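Local coordinates for prolyl endopeptidase (Myxococcus xanthus, PDB 2BKL), which probably hydrolyses oligopeptides on the carboxyl side of proline, and far less readily of alanine, as a serine peptidase of the S9A family, at residues Ser76-Arg81 with Met369-Leu374; Val72-Arg77 with Tyr378-Ser383; Gln358-Gly363 with Pro387-Lys392; Lys64-Thr69 with Asp407-Pro412. All coordinates share one frame; numbering follows the deposited sequence.

Contact 1: Ser76-Arg81 with Met369-Leu374; sequences SRRNGR and MGLEDL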
loop_
_atom_site.group_PDB
_atom_site.type_symbol
_atom_site.label_atom_id
_atom_site.label_comp_id
_atom_site.label_asym_id
_atom_site.label_seq_id
_atom_site.Cartn_x
_atom_site.Cartn_y
_atom_site.Cartn_z
ATOM N N SER A 76 -0.027 18.337 11.098
ATOM C CA SER A 76 1.240 18.952 10.673
ATOM C C SER A 76 1.335 20.366 11.231
ATOM O O SER A 76 0.453 21.198 11.010
ATOM C CB SER A 76 1.356 18.933 9.170
ATOM O OG SER A 76 1.397 17.571 8.789
ATOM N N ARG A 77 2.406 20.656 11.945
ATOM C CA ARG A 77 2.569 21.932 12.620
ATOM C C ARG A 77 3.625 22.763 11.919
ATOM O O ARG A 77 4.737 22.290 11.669
ATOM C CB ARG A 77 2.983 21.708 14.062
ATOM C CG ARG A 77 1.952 20.933 14.842
ATOM C CD ARG A 77 2.326 20.761 16.295
ATOM N NE ARG A 77 2.575 22.043 16.947
ATOM C CZ ARG A 77 3.197 22.181 18.126
ATOM N NH1 ARG A 77 3.629 21.113 18.792
ATOM N NH2 ARG A 77 3.373 23.388 18.647
ATOM N N ARG A 78 3.268 23.984 11.546
ATOM C CA ARG A 78 4.167 24.887 10.844
ATOM C C ARG A 78 3.928 26.289 11.300
ATOM O O ARG A 78 2.818 26.813 11.115
ATOM C CB ARG A 78 3.894 24.825 9.333
ATOM C CG ARG A 78 4.071 23.454 8.672
ATOM C CD ARG A 78 5.490 23.012 8.590
ATOM N NE ARG A 78 5.677 21.829 7.737
ATOM C CZ ARG A 78 5.714 20.586 8.171
ATOM N NH1 ARG A 78 5.502 20.297 9.452
ATOM N NH2 ARG A 78 5.918 19.604 7.289
ATOM N N ASN A 79 4.934 26.908 11.909
ATOM C CA ASN A 79 4.881 28.316 12.277
ATOM C C ASN A 79 3.625 28.689 13.076
ATOM O O ASN A 79 2.997 29.724 12.819
ATOM C CB ASN A 79 5.026 29.166 11.011
ATOM C CG ASN A 79 5.356 30.634 11.293
ATOM O OD1 ASN A 79 5.850 30.994 12.378
ATOM N ND2 ASN A 79 5.078 31.487 10.313
ATOM N N GLY A 80 3.282 27.859 14.051
ATOM C CA GLY A 80 2.170 28.140 14.943
ATOM C C GLY A 80 0.799 27.717 14.432
ATOM O O GLY A 80 -0.186 27.813 15.160
ATOM N N ARG A 81 0.746 27.213 13.206
ATOM C CA ARG A 81 -0.491 26.733 12.602
ATOM C C ARG A 81 -0.511 25.221 12.566
ATOM O O ARG A 81 0.528 24.556 12.591
ATOM C CB ARG A 81 -0.608 27.260 11.187
ATOM C CG ARG A 81 -0.804 28.751 11.133
ATOM C CD ARG A 81 -0.925 29.306 9.759
ATOM N NE ARG A 81 -1.328 30.696 9.835
ATOM C CZ ARG A 81 -1.505 31.473 8.784
ATOM N NH1 ARG A 81 -1.314 31.040 7.545
ATOM N NH2 ARG A 81 -1.890 32.722 8.976
ATOM N N MET A 369 5.446 10.838 15.363
ATOM C CA MET A 369 5.362 11.792 14.282
ATOM C C MET A 369 5.421 13.198 14.856
ATOM O O MET A 369 4.660 13.544 15.754
ATOM C CB MET A 369 4.053 11.619 13.526
ATOM C CG MET A 369 3.968 10.291 12.799
ATOM S SD MET A 369 2.343 10.114 12.113
ATOM C CE MET A 369 1.560 9.414 13.430
ATOM N N GLY A 370 6.278 14.019 14.288
ATOM C CA GLY A 370 6.445 15.380 14.722
ATOM C C GLY A 370 7.571 16.026 13.970
ATOM O O GLY A 370 7.723 15.828 12.766
ATOM N N LEU A 371 8.360 16.793 14.694
ATOM C CA LEU A 371 9.472 17.510 14.109
ATOM C C LEU A 371 10.665 17.436 15.033
ATOM O O LEU A 371 10.531 17.261 16.244
ATOM C CB LEU A 371 9.137 18.989 13.814
ATOM C CG LEU A 371 8.137 19.284 12.704
ATOM C CD1 LEU A 371 7.852 20.760 12.636
ATOM C CD2 LEU A 371 8.602 18.817 11.371
ATOM N N GLU A 372 11.842 17.656 14.464
ATOM C CA GLU A 372 13.078 17.517 15.201
ATOM C C GLU A 372 13.199 18.526 16.359
ATOM O O GLU A 372 13.887 18.265 17.336
ATOM C CB GLU A 372 14.289 17.705 14.269
ATOM C CG GLU A 372 14.321 16.711 13.123
ATOM C CD GLU A 372 13.652 17.204 11.850
ATOM O OE1 GLU A 372 12.680 18.012 11.936
ATOM O OE2 GLU A 372 14.069 16.806 10.740
ATOM N N ASP A 373 12.516 19.667 16.209
ATOM C CA ASP A 373 12.593 20.805 17.129
ATOM C C ASP A 373 11.250 21.069 17.812
ATOM O O ASP A 373 10.995 22.201 18.300
ATOM C CB ASP A 373 13.055 22.063 16.365
ATOM C CG ASP A 373 12.227 22.370 15.113
ATOM O OD1 ASP A 373 11.356 21.597 14.704
ATOM O OD2 ASP A 373 12.409 23.396 14.396
ATOM N N LEU A 374 10.409 20.033 17.888
ATOM C CA LEU A 374 9.111 20.095 18.600
ATOM C C LEU A 374 9.125 18.999 19.651
ATOM O O LEU A 374 9.419 17.848 19.336
ATOM C CB LEU A 374 7.953 19.859 17.635
ATOM C CG LEU A 374 6.859 20.895 17.412
ATOM C CD1 LEU A 374 7.318 22.346 17.643
ATOM C CD2 LEU A 374 6.256 20.704 16.015
#

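Contact 2: Val72-Arg77 with Tyr378-Ser383; sequences VSTPSR and YYVFTS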
loop_
_atom_site.group_PDB
_atom_site.type_symbol
_atom_site.label_atom_id
_atom_site.label_comp_id
_atom_site.label_asym_id
_atom_site.label_seq_id
_atom_site.Cartn_x
_atom_site.Cartn_y
_atom_site.Cartn_z
ATOM N N VAL A 72 -10.156 12.501 12.758
ATOM C CA VAL A 72 -9.133 13.522 12.500
ATOM C C VAL A 72 -7.762 12.856 12.414
ATOM O O VAL A 72 -7.494 11.899 13.183
ATOM C CB VAL A 72 -9.145 14.620 13.565
ATOM C CG1 VAL A 72 -8.758 14.080 14.923
ATOM C CG2 VAL A 72 -8.214 15.777 13.162
ATOM N N SER A 73 -6.920 13.329 11.487
ATOM C CA SER A 73 -5.532 12.852 11.257
ATOM C C SER A 73 -4.599 13.499 12.271
ATOM O O SER A 73 -4.934 14.496 12.879
ATOM C CB SER A 73 -5.003 13.205 9.823
ATOM O OG SER A 73 -4.535 14.595 9.645
ATOM N N THR A 74 -3.401 12.940 12.422
ATOM C CA THR A 74 -2.353 13.664 13.141
ATOM C C THR A 74 -2.068 15.006 12.469
ATOM O O THR A 74 -2.112 15.100 11.235
ATOM C CB THR A 74 -1.024 12.880 13.233
ATOM O OG1 THR A 74 -0.559 12.491 11.947
ATOM C CG2 THR A 74 -1.205 11.580 13.974
ATOM N N PRO A 75 -1.753 16.027 13.257
ATOM C CA PRO A 75 -1.552 17.363 12.690
ATOM C C PRO A 75 -0.128 17.627 12.210
ATOM O O PRO A 75 0.850 17.143 12.796
ATOM C CB PRO A 75 -1.904 18.274 13.857
ATOM C CG PRO A 75 -1.584 17.476 15.080
ATOM C CD PRO A 75 -1.691 16.048 14.728
ATOM N N SER A 76 -0.027 18.337 11.098
ATOM C CA SER A 76 1.240 18.952 10.673
ATOM C C SER A 76 1.335 20.366 11.231
ATOM O O SER A 76 0.453 21.198 11.010
ATOM C CB SER A 76 1.356 18.933 9.170
ATOM O OG SER A 76 1.397 17.571 8.789
ATOM N N ARG A 77 2.406 20.656 11.945
ATOM C CA ARG A 77 2.569 21.932 12.620
ATOM C C ARG A 77 3.625 22.763 11.919
ATOM O O ARG A 77 4.737 22.290 11.669
ATOM C CB ARG A 77 2.983 21.708 14.062
ATOM C CG ARG A 77 1.952 20.933 14.842
ATOM C CD ARG A 77 2.326 20.761 16.295
ATOM N NE ARG A 77 2.575 22.043 16.947
ATOM C CZ ARG A 77 3.197 22.181 18.126
ATOM N NH1 ARG A 77 3.629 21.113 18.792
ATOM N NH2 ARG A 77 3.373 23.388 18.647
ATOM N N TYR A 378 3.179 12.734 18.006
ATOM C CA TYR A 378 1.942 11.993 18.009
ATOM C C TYR A 378 2.165 10.596 17.500
ATOM O O TYR A 378 3.068 10.350 16.693
ATOM C CB TYR A 378 0.909 12.702 17.111
ATOM C CG TYR A 378 0.522 14.087 17.545
ATOM C CD1 TYR A 378 1.343 15.159 17.267
ATOM C CD2 TYR A 378 -0.666 14.323 18.210
ATOM C CE1 TYR A 378 0.994 16.441 17.672
ATOM C CE2 TYR A 378 -1.022 15.596 18.598
ATOM C CZ TYR A 378 -0.187 16.628 18.330
ATOM O OH TYR A 378 -0.530 17.907 18.720
ATOM N N TYR A 379 1.352 9.654 17.964
ATOM C CA TYR A 379 1.317 8.362 17.326
ATOM C C TYR A 379 -0.104 7.853 17.248
ATOM O O TYR A 379 -0.984 8.264 18.017
ATOM C CB TYR A 379 2.232 7.339 18.017
ATOM C CG TYR A 379 1.736 6.760 19.320
ATOM C CD1 TYR A 379 2.037 7.354 20.527
ATOM C CD2 TYR A 379 0.998 5.574 19.343
ATOM C CE1 TYR A 379 1.594 6.782 21.756
ATOM C CE2 TYR A 379 0.566 5.022 20.528
ATOM C CZ TYR A 379 0.851 5.658 21.729
ATOM O OH TYR A 379 0.421 5.051 22.896
ATOM N N VAL A 380 -0.315 6.975 16.281
ATOM C CA VAL A 380 -1.609 6.350 16.045
ATOM C C VAL A 380 -1.584 4.932 16.542
ATOM O O VAL A 380 -0.612 4.216 16.310
ATOM C CB VAL A 380 -1.888 6.365 14.525
ATOM C CG1 VAL A 380 -3.233 5.738 14.190
ATOM C CG2 VAL A 380 -1.817 7.776 13.942
ATOM N N PHE A 381 -2.642 4.528 17.236
ATOM C CA PHE A 381 -2.825 3.156 17.679
ATOM C C PHE A 381 -4.150 2.584 17.196
ATOM O O PHE A 381 -5.186 3.238 17.275
ATOM C CB PHE A 381 -2.752 3.083 19.193
ATOM C CG PHE A 381 -2.973 1.706 19.723
ATOM C CD1 PHE A 381 -1.914 0.813 19.795
ATOM C CD2 PHE A 381 -4.228 1.311 20.137
ATOM C CE1 PHE A 381 -2.101 -0.452 20.254
ATOM C CE2 PHE A 381 -4.435 0.049 20.585
ATOM C CZ PHE A 381 -3.379 -0.841 20.661
ATOM N N THR A 382 -4.122 1.375 16.660
ATOM C CA THR A 382 -5.341 0.659 16.273
ATOM C C THR A 382 -5.186 -0.782 16.710
ATOM O O THR A 382 -4.110 -1.253 16.998
ATOM C CB THR A 382 -5.630 0.649 14.746
ATOM O OG1 THR A 382 -4.499 0.062 14.042
ATOM C CG2 THR A 382 -5.728 2.034 14.186
ATOM N N SER A 383 -6.282 -1.514 16.680
ATOM C CA SER A 383 -6.218 -2.980 16.739
ATOM C C SER A 383 -7.334 -3.505 15.877
ATOM O O SER A 383 -8.132 -2.747 15.346
ATOM C CB SER A 383 -6.350 -3.521 18.183
ATOM O OG SER A 383 -7.699 -3.604 18.619
#

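Contact 3: Gln358-Gly363 with Pro387-Lys392; sequences QLPGVG and PRQIYK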
loop_
_atom_site.group_PDB
_atom_site.type_symbol
_atom_site.label_atom_id
_atom_site.label_comp_id
_atom_site.label_asym_id
_atom_site.label_seq_id
_atom_site.Cartn_x
_atom_site.Cartn_y
_atom_site.Cartn_z
ATOM N N GLN A 358 4.614 3.294 26.134
ATOM C CA GLN A 358 3.660 2.360 26.703
ATOM C C GLN A 358 2.343 2.459 25.974
ATOM O O GLN A 358 1.636 3.463 26.036
ATOM C CB GLN A 358 3.472 2.651 28.191
ATOM C CG GLN A 358 4.779 2.573 28.982
ATOM C CD GLN A 358 5.430 1.205 28.956
ATOM O OE1 GLN A 358 4.814 0.203 29.367
ATOM N NE2 GLN A 358 6.678 1.140 28.513
ATOM N N LEU A 359 2.031 1.392 25.248
ATOM C CA LEU A 359 0.873 1.378 24.375
ATOM C C LEU A 359 -0.374 1.014 25.170
ATOM O O LEU A 359 -0.307 0.322 26.199
ATOM C CB LEU A 359 1.076 0.371 23.249
ATOM C CG LEU A 359 2.350 0.606 22.442
ATOM C CD1 LEU A 359 2.529 -0.496 21.391
ATOM C CD2 LEU A 359 2.389 1.964 21.795
ATOM N N PRO A 360 -1.521 1.421 24.668
ATOM C CA PRO A 360 -2.779 1.139 25.377
ATOM C C PRO A 360 -3.182 -0.340 25.407
ATOM O O PRO A 360 -3.995 -0.741 26.244
ATOM C CB PRO A 360 -3.818 1.974 24.614
ATOM C CG PRO A 360 -3.178 2.580 23.497
ATOM C CD PRO A 360 -1.719 2.229 23.460
ATOM N N GLY A 361 -2.604 -1.156 24.540
ATOM C CA GLY A 361 -3.028 -2.532 24.416
ATOM C C GLY A 361 -2.294 -3.194 23.293
ATOM O O GLY A 361 -1.358 -2.618 22.726
ATOM N N VAL A 362 -2.710 -4.422 23.001
ATOM C CA VAL A 362 -2.202 -5.194 21.891
ATOM C C VAL A 362 -2.875 -4.683 20.616
ATOM O O VAL A 362 -4.109 -4.613 20.523
ATOM C CB VAL A 362 -2.482 -6.704 22.101
ATOM C CG1 VAL A 362 -2.131 -7.519 20.855
ATOM C CG2 VAL A 362 -1.705 -7.211 23.330
ATOM N N GLY A 363 -2.058 -4.279 19.662
ATOM C CA GLY A 363 -2.541 -3.780 18.384
ATOM C C GLY A 363 -1.387 -3.295 17.535
ATOM O O GLY A 363 -0.314 -3.872 17.537
ATOM N N PRO A 387 -10.910 1.008 17.028
ATOM C CA PRO A 387 -10.780 2.122 16.083
ATOM C C PRO A 387 -9.596 3.056 16.389
ATOM O O PRO A 387 -9.174 3.116 17.542
ATOM C CB PRO A 387 -12.137 2.856 16.230
ATOM C CG PRO A 387 -13.053 1.828 16.708
ATOM C CD PRO A 387 -12.256 0.957 17.619
ATOM N N ARG A 388 -9.095 3.784 15.388
ATOM C CA ARG A 388 -7.912 4.627 15.528
ATOM C C ARG A 388 -7.993 5.556 16.710
ATOM O O ARG A 388 -8.966 6.262 16.905
ATOM C CB ARG A 388 -7.685 5.496 14.274
ATOM C CG ARG A 388 -7.009 4.802 13.128
ATOM C CD ARG A 388 -7.160 5.535 11.797
ATOM N NE ARG A 388 -6.796 6.951 11.852
ATOM C CZ ARG A 388 -5.611 7.451 11.476
ATOM N NH1 ARG A 388 -4.654 6.663 10.993
ATOM N NH2 ARG A 388 -5.383 8.764 11.568
ATOM N N GLN A 389 -6.924 5.546 17.485
ATOM C CA GLN A 389 -6.702 6.475 18.564
ATOM C C GLN A 389 -5.404 7.190 18.279
ATOM O O GLN A 389 -4.443 6.564 17.872
ATOM C CB GLN A 389 -6.544 5.718 19.855
ATOM C CG GLN A 389 -7.823 4.966 20.267
ATOM C CD GLN A 389 -7.660 4.091 21.486
ATOM O OE1 GLN A 389 -6.551 3.863 21.972
ATOM N NE2 GLN A 389 -8.773 3.547 21.955
ATOM N N ILE A 390 -5.348 8.482 18.515
ATOM C CA ILE A 390 -4.127 9.241 18.418
ATOM C C ILE A 390 -3.732 9.745 19.777
ATOM O O ILE A 390 -4.544 10.304 20.488
ATOM C CB ILE A 390 -4.285 10.422 17.463
ATOM C CG1 ILE A 390 -4.703 9.943 16.075
ATOM C CG2 ILE A 390 -2.992 11.240 17.428
ATOM C CD1 ILE A 390 -5.032 11.092 15.161
ATOM N N TYR A 391 -2.473 9.530 20.131
ATOM C CA TYR A 391 -1.899 10.003 21.377
ATOM C C TYR A 391 -0.920 11.127 21.115
ATOM O O TYR A 391 -0.141 11.088 20.156
ATOM C CB TYR A 391 -1.206 8.844 22.121
ATOM C CG TYR A 391 -2.222 7.878 22.660
ATOM C CD1 TYR A 391 -2.732 6.878 21.856
ATOM C CD2 TYR A 391 -2.681 7.978 23.947
ATOM C CE1 TYR A 391 -3.689 6.032 22.302
ATOM C CE2 TYR A 391 -3.651 7.095 24.436
ATOM C CZ TYR A 391 -4.143 6.132 23.586
ATOM O OH TYR A 391 -5.090 5.229 24.024
ATOM N N LYS A 392 -0.963 12.129 21.981
ATOM C CA LYS A 392 -0.008 13.217 21.963
ATOM C C LYS A 392 0.949 12.957 23.118
ATOM O O LYS A 392 0.533 12.770 24.264
ATOM C CB LYS A 392 -0.713 14.561 22.122
ATOM C CG LYS A 392 0.229 15.763 22.164
ATOM C CD LYS A 392 -0.547 17.076 22.276
ATOM C CE LYS A 392 0.300 18.196 22.804
ATOM N NZ LYS A 392 -0.530 19.357 23.213
#

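Contact 4: Lys64-Thr69 with Asp407-Pro412; sequences KELFYT and DVPMNP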
loop_
_atom_site.group_PDB
_atom_site.type_symbol
_atom_site.label_atom_id
_atom_site.label_comp_id
_atom_site.label_asym_id
_atom_site.label_seq_id
_atom_site.Cartn_x
_atom_site.Cartn_y
_atom_site.Cartn_z
ATOM N N LYS A 64 -23.365 1.659 6.154
ATOM C CA LYS A 64 -23.592 3.101 6.217
ATOM C C LYS A 64 -23.338 3.644 7.636
ATOM O O LYS A 64 -22.721 4.690 7.811
ATOM C CB LYS A 64 -25.001 3.441 5.717
ATOM C CG LYS A 64 -25.167 4.901 5.388
ATOM C CD LYS A 64 -26.538 5.181 4.791
ATOM C CE LYS A 64 -26.822 6.683 4.759
ATOM N NZ LYS A 64 -27.150 7.187 6.118
ATOM N N GLU A 65 -23.765 2.900 8.650
ATOM C CA GLU A 65 -23.549 3.252 10.042
ATOM C C GLU A 65 -22.053 3.232 10.397
ATOM O O GLU A 65 -21.581 4.024 11.221
ATOM C CB GLU A 65 -24.365 2.284 10.912
ATOM C CG GLU A 65 -24.230 2.371 12.410
ATOM C CD GLU A 65 -25.254 1.494 13.142
ATOM O OE1 GLU A 65 -25.675 0.428 12.588
ATOM O OE2 GLU A 65 -25.638 1.866 14.283
ATOM N N LEU A 66 -21.298 2.350 9.750
ATOM C CA LEU A 66 -19.896 2.129 10.104
ATOM C C LEU A 66 -18.915 2.956 9.297
ATOM O O LEU A 66 -17.890 3.388 9.827
ATOM C CB LEU A 66 -19.532 0.653 9.909
ATOM C CG LEU A 66 -20.164 -0.325 10.891
ATOM C CD1 LEU A 66 -19.925 -1.737 10.437
ATOM C CD2 LEU A 66 -19.639 -0.073 12.304
ATOM N N PHE A 67 -19.168 3.147 8.007
ATOM C CA PHE A 67 -18.154 3.737 7.107
ATOM C C PHE A 67 -18.129 5.259 7.119
ATOM O O PHE A 67 -17.113 5.861 6.758
ATOM C CB PHE A 67 -18.329 3.275 5.655
ATOM C CG PHE A 67 -17.920 1.864 5.385
ATOM C CD1 PHE A 67 -17.571 0.974 6.396
ATOM C CD2 PHE A 67 -17.932 1.416 4.088
ATOM C CE1 PHE A 67 -17.183 -0.339 6.078
ATOM C CE2 PHE A 67 -17.571 0.108 3.762
ATOM C CZ PHE A 67 -17.211 -0.770 4.771
ATOM N N TYR A 68 -19.249 5.900 7.450
ATOM C CA TYR A 68 -19.247 7.361 7.608
ATOM C C TYR A 68 -18.842 7.630 9.039
ATOM O O TYR A 68 -19.519 7.200 9.968
ATOM C CB TYR A 68 -20.617 7.947 7.304
ATOM C CG TYR A 68 -20.977 7.948 5.832
ATOM C CD1 TYR A 68 -20.418 8.869 4.958
ATOM C CD2 TYR A 68 -21.900 7.022 5.309
ATOM C CE1 TYR A 68 -20.762 8.879 3.601
ATOM C CE2 TYR A 68 -22.241 7.008 3.981
ATOM C CZ TYR A 68 -21.676 7.918 3.100
ATOM O OH TYR A 68 -22.019 7.875 1.748
ATOM N N THR A 69 -17.697 8.275 9.230
ATOM C CA THR A 69 -17.191 8.541 10.569
ATOM C C THR A 69 -16.767 9.992 10.719
ATOM O O THR A 69 -16.569 10.719 9.732
ATOM C CB THR A 69 -15.953 7.686 10.899
ATOM O OG1 THR A 69 -14.848 8.144 10.125
ATOM C CG2 THR A 69 -16.138 6.238 10.506
ATOM N N ASP A 407 -15.081 7.274 17.147
ATOM C CA ASP A 407 -16.221 6.606 17.741
ATOM C C ASP A 407 -16.903 5.781 16.637
ATOM O O ASP A 407 -17.213 6.298 15.553
ATOM C CB ASP A 407 -17.181 7.638 18.335
ATOM C CG ASP A 407 -16.684 8.189 19.668
ATOM O OD1 ASP A 407 -15.820 9.091 19.668
ATOM O OD2 ASP A 407 -17.093 7.763 20.773
ATOM N N VAL A 408 -17.092 4.500 16.904
ATOM C CA VAL A 408 -17.700 3.580 15.954
ATOM C C VAL A 408 -18.799 2.811 16.706
ATOM O O VAL A 408 -18.581 2.396 17.837
ATOM C CB VAL A 408 -16.623 2.595 15.411
ATOM C CG1 VAL A 408 -17.228 1.573 14.480
ATOM C CG2 VAL A 408 -15.522 3.336 14.673
ATOM N N PRO A 409 -19.983 2.645 16.115
ATOM C CA PRO A 409 -21.092 1.966 16.807
ATOM C C PRO A 409 -20.893 0.453 16.818
ATOM O O PRO A 409 -21.509 -0.261 16.026
ATOM C CB PRO A 409 -22.317 2.381 15.995
ATOM C CG PRO A 409 -21.783 2.617 14.630
ATOM C CD PRO A 409 -20.397 3.168 14.808
ATOM N N MET A 410 -20.060 -0.017 17.734
ATOM C CA MET A 410 -19.732 -1.436 17.877
ATOM C C MET A 410 -19.338 -1.676 19.318
ATOM O O MET A 410 -19.061 -0.726 20.045
ATOM C CB MET A 410 -18.532 -1.781 16.997
ATOM C CG MET A 410 -17.369 -0.811 17.243
ATOM S SD MET A 410 -15.721 -1.370 16.962
ATOM C CE MET A 410 -15.859 -3.060 17.457
ATOM N N ASN A 411 -19.312 -2.938 19.736
ATOM C CA ASN A 411 -18.884 -3.306 21.086
ATOM C C ASN A 411 -17.667 -4.203 21.006
ATOM O O ASN A 411 -17.801 -5.394 20.724
ATOM C CB ASN A 411 -20.013 -4.015 21.838
ATOM C CG ASN A 411 -19.607 -4.427 23.260
ATOM O OD1 ASN A 411 -18.470 -4.206 23.707
ATOM N ND2 ASN A 411 -20.551 -5.032 23.981
ATOM N N PRO A 412 -16.477 -3.639 21.226
ATOM C CA PRO A 412 -15.220 -4.392 21.078
ATOM C C PRO A 412 -15.117 -5.630 21.972
ATOM O O PRO A 412 -14.424 -6.585 21.588
ATOM C CB PRO A 412 -14.140 -3.371 21.459
ATOM C CG PRO A 412 -14.792 -2.036 21.320
ATOM C CD PRO A 412 -16.228 -2.230 21.611
#

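Contact 1: Ser76-Arg81 with Met369-Leu374
Leu374 lies along Arg77, and Leu371 meets the guanidinium of the neighbouring Arg78 obliquely, so that two leucines of the loop 369-374 meet two successive arginines at the end of strand 71-78. The tight part is Arg77 with Leu374. The arginine chain bends at chi3 (56°), and this turn brings one face of the guanidinium over the leucine: Leu374 CG sits 3.5 Å from Arg77 NH1, and Leu374 CD2 lies 3.6 Å above the guanidinium plane, displaced toward its rim. Leu374 CD2 also follows the aliphatic part of the chain, reaching Arg77 CB at 3.9 Å. Leu371 fills in next to it, with CD1 3.6 Å from Arg77 O. That carbonyl already accepts a nearly straight bond (170°) from Arg78 NH1 at 3.1 Å, which holds the Arg78 guanidinium folded back beside the leucine; Leu371 CD2 is 3.9 Å from Arg78 NH1. With an alanine in place of Arg77, Leu374 would probably lose the flat group and methylenes it packs on, opening a gap between strand and loop. The solvent side is looser: Asn79 and Gly80, at the tip of the turn, are exposed, and so is Asp373, which with Glu372 forms salt bridges to Arg236. Arg77 NH1 has a long, weak ion pair with Asp376. On one side is a beta hairpin with a two-residue type I' turn, on the other a type I turn, and together they mark the rim where the first and last blades of the seven-bladed propeller meet.

Contact 2: Val72-Arg77 with Tyr378-Ser383
Thr74 and Tyr378 mark the closest approach of the two backbones, their CA atoms 6.7 Å apart, too far for the ladder of a shared sheet. The chains run in roughly opposite directions and diverge from there: 378-383 is a continuous strand, whereas 73-75 is an irregular break within strand 71-78. What joins them is side-chain packing. Pro75 sets the CG-CD edge of its ring over one face of Tyr378, the two planes steeply inclined, with CD 3.8 Å from the ring centroid and only 3° off the ring normal, a CH-pi contact. The neighbouring Pro75 CG reaches toward the phenol end, 3.6 Å from Tyr378 CZ. A chi1 of -62° carries the ring toward Pro75 and a chi2 of 80° turns its face to the proline, while Trp403 meets the same ring edge-to-face. Beside this CH-pi contact, the methyl Thr74 CG2 fits into the step between two residues of the strand, 3.9 Å from both Tyr378 CB and Val380 CG2. Ser73 OG donates to Thr74 O at 2.9 Å, coming from above the carbonyl plane, and so ties down the irregular segment from its own side. Replacing Tyr378 with a leucine would probably cost Pro75 its flat partner and Trp403 the ring it meets, leaving a poorly filled gap between the strands. This is the seam between the first and last propeller blades; as in other prolyl oligopeptidases, it is sealed by apolar and CH-pi contacts rather than by a strand closing the ring, which may allow it to yield more readily than a hydrogen-bonded seam would.

Contact 3: Gln358-Gly363 with Pro387-Lys392
Tyr391 and Gln389, two residues apart on strand 386-394, reach Pro360 together because both turn the same way at chi1 (-71° and -65°), each placing CG opposite its carbonyl carbon. The glutamine chain then runs on extended, which carries its amide level with the phenol oxygen. There Tyr391 OH donates to Gln389 OE1 at 2.9 Å, approaching from above the amide plane and not along a lone pair, with a C=O...donor angle of 131°. The bond fixes the phenol hydroxyl and the amide as one polar surface, and Pro360 rests on it. The leading atom of the proline is CG, 3.3 Å from Tyr391 OH; Pro360 CB follows at 3.5 Å from the same oxygen. The proline meets the aromatic ring obliquely, with CG 3.7 Å from Tyr391 CZ. Gln389 is grazed more lightly, its OE1 3.9 Å from Pro360 CG. Tyr379 of the adjacent strand 376-383 also takes part: its ring meets that of Tyr391 with nearly parallel planes, and Pro360 touches it as well. The contact thus sets the loop between strand 353-356 and strand 364-365, the passage from one propeller blade to the next, against the face of the last blade. Across it, proline C-H groups approach a phenol oxygen whose proton is already committed to the amide, so the small and partly solvent-facing contact rests mainly on van der Waals contact, perhaps with a weak C-H to oxygen component, and its polar order comes from within the strand.

Contact 4: Lys64-Thr69 with Asp407-Pro412
Glu65 and Leu66, in the last turn of helix 56-67, receive Pro409 and Val408 from the loop 407-412. The closest touch is between methylenes, Glu65 CG to Pro409 CG at 3.3 Å, with the carboxylate continuing alongside so that Glu65 OE2 lies 3.8 Å from Pro409 CB. Deeper in, Leu66 CD2 meets Val408 CG1 at 3.6 Å, the two side chains crossing at about a right angle, and the same methyl brushes Pro409 CG at 4.2 Å. Glu65 follows the proline because its chain leaves opposite the backbone N (chi1 175°) and stays extended. In the next shell, Pro409 is the centre of an inverse gamma turn, and its ring faces the helix. Arg62 links the two sides, forming a salt bridge with Glu65 OE1 and donating to Pro409 O, while Leu469 touches both Leu66 and Met410. The loop leads from the last propeller strand to strand 415-423 of the hydrolase sheet, and the helix leads to the first blade, so the two interdomain connections lie side by side. They are joined directly by apolar contacts, with Arg62 bridging polar groups of both sides, a chemistry consistent with a junction that may adjust during interdomain movement.

In the fold
From the N terminus, helix 56-67 opens the widest loop, which contact 4 closes only after the whole propeller has been traversed; the other three contacts nest inside it. Strand 71-78 follows at once and serves both contact 1 and contact 2, which share Ser76 and Arg77 and bring the last blade back against the first. Contact 3 is far more local, joining an interblade loop to a strand of the last blade, and it crosses contacts 1 and 2. Contacts 2 and 3 meet through neighbouring strands 376-383 and 386-394, and Pro387 of contact 3 packs on Val408 of contact 4, where propeller and hydrolase domain join.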